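Long-range contact in carbohydrate deacetylase Agd3 (Neosartorya fumigata, PDB 6NWZ), which probably removes N-acetyl groups from the fungal exopolysaccharide galactosaminogalactan, a step required for biofilm formation by Aspergillus fumigatus: residues Asp381-Gln395 with Ala422-Thr436. Residues are numbered along the deposited sequence; the frame is centred on the assembly and turned at random.
Sequences DAFGHISHTFTHEEQ and AKWFTSNGIIPPAIT. With ZN (zinc ion), chain L.
With CG anti to the backbone N in both His388 (chi1 -163°) and His392 (chi1 -165°), the two imidazoles converge on a shared zinc ion, which Asp256 also binds, His388 edge-on to Ile431 O and His392 with Pro433 over one face. They illustrate how a deacetylase of this kind mounts a metal site where a parallel strand ends: 384-387 and 424-426 are neighbouring strands of a beta-alpha-beta unit, joined through helix 400-417, and the HxxxH pair follows the first strand. His388 binds zinc through NE2 at 2.2 Å, while its ND1 faces the backbone O of Ile431; the modelled bond is too short to trust in detail, but with the zinc bond it would probably limit the ring's rotation. His392 is braced differently, in a CH-pi contact: Pro433 CB sits over the centre of its ring, 4.0 Å from the centroid and 4° off the normal. The same proline crosses Thr389 at about a right angle, CD against CG2, and meets the amide of Gln395 through CG, the carbonyl end of that amide being held by Trp447.

The strands themselves are tied by Thr426 N, which donates to His385 O at 3.0 Å. Further on, beyond the corner at Ser427 and Asn428, Ile431 N bonds to Ser387 O almost straight. Between these two bonds Ile386 lays CG1 alongside Thr426 CB and sets CG2 against Ile431 CD1 (3.6 Å), with His594 of helix 594-607 against Ile386 and Thr426. At the far end Thr436 OG1 joins both segments, accepting from Gln395 N at 3.0 Å and donating to Pro433 O at 2.6 Å in the carbonyl plane.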
loop_
_atom_site.group_PDB
_atom_site.type_symbol
_atom_site.label_atom_id
_atom_site.label_comp_id
_atom_site.label_asym_id
_atom_site.label_seq_id
_atom_site.Cartn_x
_atom_site.Cartn_y
_atom_site.Cartn_z
ATOM N N ASP A 381 17.480 6.456 -18.161
ATOM C CA ASP A 381 16.200 7.144 -18.077
ATOM C C ASP A 381 15.009 6.195 -18.079
ATOM O O ASP A 381 13.869 6.656 -17.953
ATOM C CB ASP A 381 16.078 8.153 -19.220
ATOM C CG ASP A 381 17.071 9.298 -19.094
ATOM O OD1 ASP A 381 17.404 9.683 -17.951
ATOM O OD2 ASP A 381 17.514 9.819 -20.141
ATOM N N ALA A 382 15.232 4.892 -18.204
ATOM C CA ALA A 382 14.142 3.936 -18.098
ATOM C C ALA A 382 13.927 3.436 -16.673
ATOM O O ALA A 382 12.926 2.757 -16.415
ATOM C CB ALA A 382 14.395 2.749 -19.031
ATOM N N PHE A 383 14.823 3.767 -15.747
ATOM C CA PHE A 383 14.753 3.289 -14.376
ATOM C C PHE A 383 14.763 4.466 -13.406
ATOM O O PHE A 383 15.128 5.590 -13.759
ATOM C CB PHE A 383 15.928 2.347 -14.054
ATOM C CG PHE A 383 15.919 1.063 -14.842
ATOM C CD1 PHE A 383 16.271 1.050 -16.184
ATOM C CD2 PHE A 383 15.570 -0.133 -14.237
ATOM C CE1 PHE A 383 16.268 -0.126 -16.905
ATOM C CE2 PHE A 383 15.566 -1.314 -14.953
ATOM C CZ PHE A 383 15.915 -1.312 -16.286
ATOM N N GLY A 384 14.353 4.189 -12.163
ATOM C CA GLY A 384 14.545 5.134 -11.085
ATOM C C GLY A 384 15.895 4.953 -10.408
ATOM O O GLY A 384 16.499 3.882 -10.448
ATOM N N HIS A 385 16.376 6.020 -9.775
ATOM C CA HIS A 385 17.708 6.005 -9.189
ATOM C C HIS A 385 17.701 6.705 -7.839
ATOM O O HIS A 385 17.092 7.767 -7.681
ATOM C CB HIS A 385 18.720 6.662 -10.134
ATOM C CG HIS A 385 18.707 6.073 -11.510
ATOM N ND1 HIS A 385 19.477 4.986 -11.863
ATOM C CD2 HIS A 385 17.983 6.392 -12.608
ATOM C CE1 HIS A 385 19.244 4.674 -13.125
ATOM N NE2 HIS A 385 18.341 5.514 -13.601
ATOM N N ILE A 386 18.386 6.097 -6.870
ATOM C CA ILE A 386 18.500 6.656 -5.529
ATOM C C ILE A 386 19.784 6.117 -4.912
ATOM O O ILE A 386 20.301 5.076 -5.327
ATOM C CB ILE A 386 17.258 6.309 -4.668
ATOM C CG1 ILE A 386 17.229 7.154 -3.391
ATOM C CG2 ILE A 386 17.220 4.816 -4.378
ATOM C CD1 ILE A 386 16.165 6.728 -2.413
ATOM N N SER A 387 20.317 6.840 -3.927
ATOM C CA SER A 387 21.568 6.454 -3.286
ATOM C C SER A 387 21.345 5.369 -2.240
ATOM O O SER A 387 20.375 5.405 -1.478
ATOM C CB SER A 387 22.236 7.661 -2.625
ATOM O OG SER A 387 23.390 7.265 -1.898
ATOM N N HIS A 388 22.270 4.412 -2.194
ATOM C CA HIS A 388 22.277 3.341 -1.203
ATOM C C HIS A 388 23.574 3.366 -0.392
ATOM O O HIS A 388 24.049 2.324 0.074
ATOM C CB HIS A 388 22.077 1.987 -1.887
ATOM C CG HIS A 388 21.680 0.881 -0.959
ATOM N ND1 HIS A 388 20.687 1.019 -0.012
ATOM C CD2 HIS A 388 22.132 -0.390 -0.847
ATOM C CE1 HIS A 388 20.552 -0.117 0.649
ATOM N NE2 HIS A 388 21.418 -0.989 0.161
ATOM N N THR A 389 24.142 4.569 -0.220
ATOM C CA THR A 389 25.455 4.848 0.371
ATOM C C THR A 389 26.602 4.354 -0.505
ATOM O O THR A 389 26.407 3.521 -1.399
ATOM C CB THR A 389 25.595 4.262 1.780
ATOM O OG1 THR A 389 25.651 2.830 1.716
ATOM C CG2 THR A 389 24.434 4.698 2.651
ATOM N N PHE A 390 27.806 4.869 -0.255
ATOM C CA PHE A 390 28.922 4.611 -1.159
ATOM C C PHE A 390 29.451 3.190 -0.989
ATOM O O PHE A 390 29.471 2.407 -1.944
ATOM C CB PHE A 390 30.028 5.647 -0.932
ATOM C CG PHE A 390 31.119 5.613 -1.969
ATOM C CD1 PHE A 390 30.845 5.896 -3.297
ATOM C CD2 PHE A 390 32.422 5.313 -1.611
ATOM C CE1 PHE A 390 31.853 5.869 -4.250
ATOM C CE2 PHE A 390 33.433 5.285 -2.557
ATOM C CZ PHE A 390 33.148 5.562 -3.876
ATOM N N THR A 391 29.862 2.830 0.226
ATOM C CA THR A 391 30.516 1.552 0.475
ATOM C C THR A 391 29.598 0.519 1.111
ATOM O O THR A 391 30.044 -0.605 1.368
ATOM C CB THR A 391 31.746 1.752 1.368
ATOM O OG1 THR A 391 31.333 1.895 2.733
ATOM C CG2 THR A 391 32.489 3.000 0.954
ATOM N N HIS A 392 28.340 0.871 1.374
ATOM C CA HIS A 392 27.381 -0.009 2.046
ATOM C C HIS A 392 27.800 -0.312 3.484
ATOM O O HIS A 392 27.481 -1.373 4.024
ATOM C CB HIS A 392 27.166 -1.307 1.260
ATOM C CG HIS A 392 25.960 -2.078 1.690
ATOM N ND1 HIS A 392 25.902 -2.757 2.889
ATOM C CD2 HIS A 392 24.764 -2.274 1.086
ATOM C CE1 HIS A 392 24.722 -3.339 3.004
ATOM N NE2 HIS A 392 24.014 -3.062 1.924
ATOM N N GLU A 393 28.507 0.624 4.117
ATOM C CA GLU A 393 28.908 0.451 5.508
ATOM C C GLU A 393 27.689 0.485 6.419
ATOM O O GLU A 393 26.847 1.385 6.315
ATOM C CB GLU A 393 29.898 1.540 5.924
ATOM C CG GLU A 393 30.313 1.475 7.395
ATOM C CD GLU A 393 31.214 2.627 7.805
ATOM O OE1 GLU A 393 31.414 3.548 6.986
ATOM O OE2 GLU A 393 31.724 2.614 8.947
ATOM N N GLU A 394 27.597 -0.499 7.308
ATOM C CA GLU A 394 26.539 -0.519 8.309
ATOM C C GLU A 394 26.759 0.606 9.311
ATOM O O GLU A 394 27.879 0.836 9.776
ATOM C CB GLU A 394 26.514 -1.872 9.017
ATOM C CG GLU A 394 26.938 -3.031 8.123
ATOM C CD GLU A 394 25.784 -3.931 7.730
ATOM O OE1 GLU A 394 24.999 -4.307 8.624
ATOM O OE2 GLU A 394 25.666 -4.263 6.529
ATOM N N GLN A 395 25.681 1.310 9.647
ATOM C CA GLN A 395 25.783 2.563 10.381
ATOM C C GLN A 395 25.181 2.499 11.779
ATOM O O GLN A 395 25.044 3.543 12.425
ATOM C CB GLN A 395 25.124 3.684 9.579
ATOM C CG GLN A 395 25.618 3.771 8.150
ATOM C CD GLN A 395 24.905 4.838 7.356
ATOM O OE1 GLN A 395 24.101 5.595 7.899
ATOM N NE2 GLN A 395 25.192 4.905 6.060
ATOM N N ALA A 422 19.004 11.644 -14.281
ATOM C CA ALA A 422 17.980 10.772 -14.828
ATOM C C ALA A 422 16.602 11.407 -14.694
ATOM O O ALA A 422 16.365 12.281 -13.854
ATOM C CB ALA A 422 17.995 9.414 -14.127
ATOM N N LYS A 423 15.689 10.958 -15.556
ATOM C CA LYS A 423 14.308 11.416 -15.475
ATOM C C LYS A 423 13.727 11.147 -14.095
ATOM O O LYS A 423 13.058 12.011 -13.510
ATOM C CB LYS A 423 13.471 10.737 -16.561
ATOM C CG LYS A 423 11.976 10.982 -16.424
ATOM C CD LYS A 423 11.181 10.359 -17.564
ATOM C CE LYS A 423 11.442 8.864 -17.679
ATOM N NZ LYS A 423 10.543 8.203 -18.668
ATOM N N TRP A 424 13.992 9.965 -13.550
ATOM C CA TRP A 424 13.479 9.535 -12.253
ATOM C C TRP A 424 14.661 9.419 -11.298
ATOM O O TRP A 424 15.408 8.436 -11.336
ATOM C CB TRP A 424 12.731 8.215 -12.392
ATOM C CG TRP A 424 11.473 8.328 -13.197
ATOM C CD1 TRP A 424 10.530 9.312 -13.110
ATOM C CD2 TRP A 424 11.024 7.433 -14.222
ATOM N NE1 TRP A 424 9.519 9.079 -14.009
ATOM C CE2 TRP A 424 9.797 7.932 -14.704
ATOM C CE3 TRP A 424 11.538 6.258 -14.776
ATOM C CZ2 TRP A 424 9.077 7.296 -15.712
ATOM C CZ3 TRP A 424 10.821 5.629 -15.780
ATOM C CH2 TRP A 424 9.604 6.148 -16.236
ATOM N N PHE A 425 14.824 10.424 -10.439
ATOM C CA PHE A 425 15.936 10.480 -9.503
ATOM C C PHE A 425 15.476 11.085 -8.183
ATOM O O PHE A 425 14.665 12.016 -8.165
ATOM C CB PHE A 425 17.097 11.300 -10.076
ATOM C CG PHE A 425 18.275 11.397 -9.157
ATOM C CD1 PHE A 425 19.098 10.305 -8.950
ATOM C CD2 PHE A 425 18.557 12.581 -8.498
ATOM C CE1 PHE A 425 20.185 10.394 -8.102
ATOM C CE2 PHE A 425 19.642 12.677 -7.650
ATOM C CZ PHE A 425 20.456 11.583 -7.451
ATOM N N THR A 426 16.002 10.548 -7.084
ATOM C CA THR A 426 15.692 11.009 -5.736
ATOM C C THR A 426 16.931 11.680 -5.157
ATOM O O THR A 426 17.990 11.051 -5.054
ATOM C CB THR A 426 15.246 9.847 -4.843
ATOM O OG1 THR A 426 14.025 9.287 -5.344
ATOM C CG2 THR A 426 15.038 10.320 -3.418
ATOM N N SER A 427 16.797 12.954 -4.779
ATOM C CA SER A 427 17.926 13.734 -4.290
ATOM C C SER A 427 17.893 13.993 -2.791
ATOM O O SER A 427 18.937 14.321 -2.217
ATOM C CB SER A 427 18.004 15.081 -5.027
ATOM O OG SER A 427 16.814 15.840 -4.864
ATOM N N ASN A 428 16.736 13.852 -2.147
ATOM C CA ASN A 428 16.598 14.133 -0.724
ATOM C C ASN A 428 16.372 12.874 0.099
ATOM O O ASN A 428 15.990 12.971 1.271
ATOM C CB ASN A 428 15.456 15.125 -0.491
ATOM C CG ASN A 428 14.110 14.579 -0.932
ATOM O OD1 ASN A 428 14.038 13.601 -1.675
ATOM N ND2 ASN A 428 13.037 15.215 -0.482
ATOM N N GLY A 429 16.598 11.698 -0.481
ATOM C CA GLY A 429 16.354 10.456 0.226
ATOM C C GLY A 429 17.363 9.395 -0.153
ATOM O O GLY A 429 17.993 9.448 -1.214
ATOM N N ILE A 430 17.514 8.421 0.744
ATOM C CA ILE A 430 18.401 7.289 0.531
ATOM C C ILE A 430 17.678 6.013 0.932
ATOM O O ILE A 430 16.664 6.035 1.630
ATOM C CB ILE A 430 19.719 7.404 1.327
ATOM C CG1 ILE A 430 19.453 7.212 2.824
ATOM C CG2 ILE A 430 20.396 8.734 1.066
ATOM C CD1 ILE A 430 20.709 7.137 3.663
ATOM N N ILE A 431 18.225 4.893 0.476
ATOM C CA ILE A 431 17.886 3.583 1.022
ATOM C C ILE A 431 19.003 3.219 1.992
ATOM O O ILE A 431 20.088 2.815 1.551
ATOM C CB ILE A 431 17.732 2.526 -0.083
ATOM C CG1 ILE A 431 16.728 2.997 -1.144
ATOM C CG2 ILE A 431 17.333 1.185 0.523
ATOM C CD1 ILE A 431 16.469 1.984 -2.247
ATOM N N PRO A 432 18.805 3.366 3.299
ATOM C CA PRO A 432 19.904 3.140 4.250
ATOM C C PRO A 432 20.440 1.724 4.138
ATOM O O PRO A 432 19.674 0.773 3.921
ATOM C CB PRO A 432 19.251 3.397 5.619
ATOM C CG PRO A 432 17.774 3.342 5.374
ATOM C CD PRO A 432 17.569 3.804 3.969
ATOM N N PRO A 433 21.753 1.542 4.276
ATOM C CA PRO A 433 22.366 0.241 3.956
ATOM C C PRO A 433 21.938 -0.821 4.958
ATOM O O PRO A 433 22.234 -0.719 6.151
ATOM C CB PRO A 433 23.869 0.530 4.034
ATOM C CG PRO A 433 23.976 1.675 5.010
ATOM C CD PRO A 433 22.724 2.498 4.841
ATOM N N ALA A 434 21.227 -1.838 4.467
ATOM C CA ALA A 434 20.647 -2.881 5.315
ATOM C C ALA A 434 19.735 -2.291 6.386
ATOM O O ALA A 434 19.570 -2.875 7.461
ATOM C CB ALA A 434 21.731 -3.749 5.962
ATOM N N ILE A 435 19.143 -1.130 6.089
ATOM C CA ILE A 435 18.288 -0.389 7.013
ATOM C C ILE A 435 19.002 -0.229 8.351
ATOM O O ILE A 435 18.490 -0.649 9.397
ATOM C CB ILE A 435 16.918 -1.077 7.176
ATOM C CG1 ILE A 435 16.383 -1.503 5.812
ATOM C CG2 ILE A 435 15.904 -0.129 7.804
ATOM C CD1 ILE A 435 16.176 -0.344 4.859
ATOM N N THR A 436 20.193 0.370 8.329
ATOM C CA THR A 436 20.996 0.568 9.527
ATOM C C THR A 436 21.249 2.054 9.754
ATOM O O THR A 436 21.135 2.877 8.842
ATOM C CB THR A 436 22.337 -0.191 9.451
ATOM O OG1 THR A 436 23.143 0.327 8.384
ATOM C CG2 THR A 436 22.100 -1.676 9.225
HETATM ZN ZN ZN L . 21.918 -3.074 0.767
HETATM O O HOH W 1 14.914 8.111 -15.401
#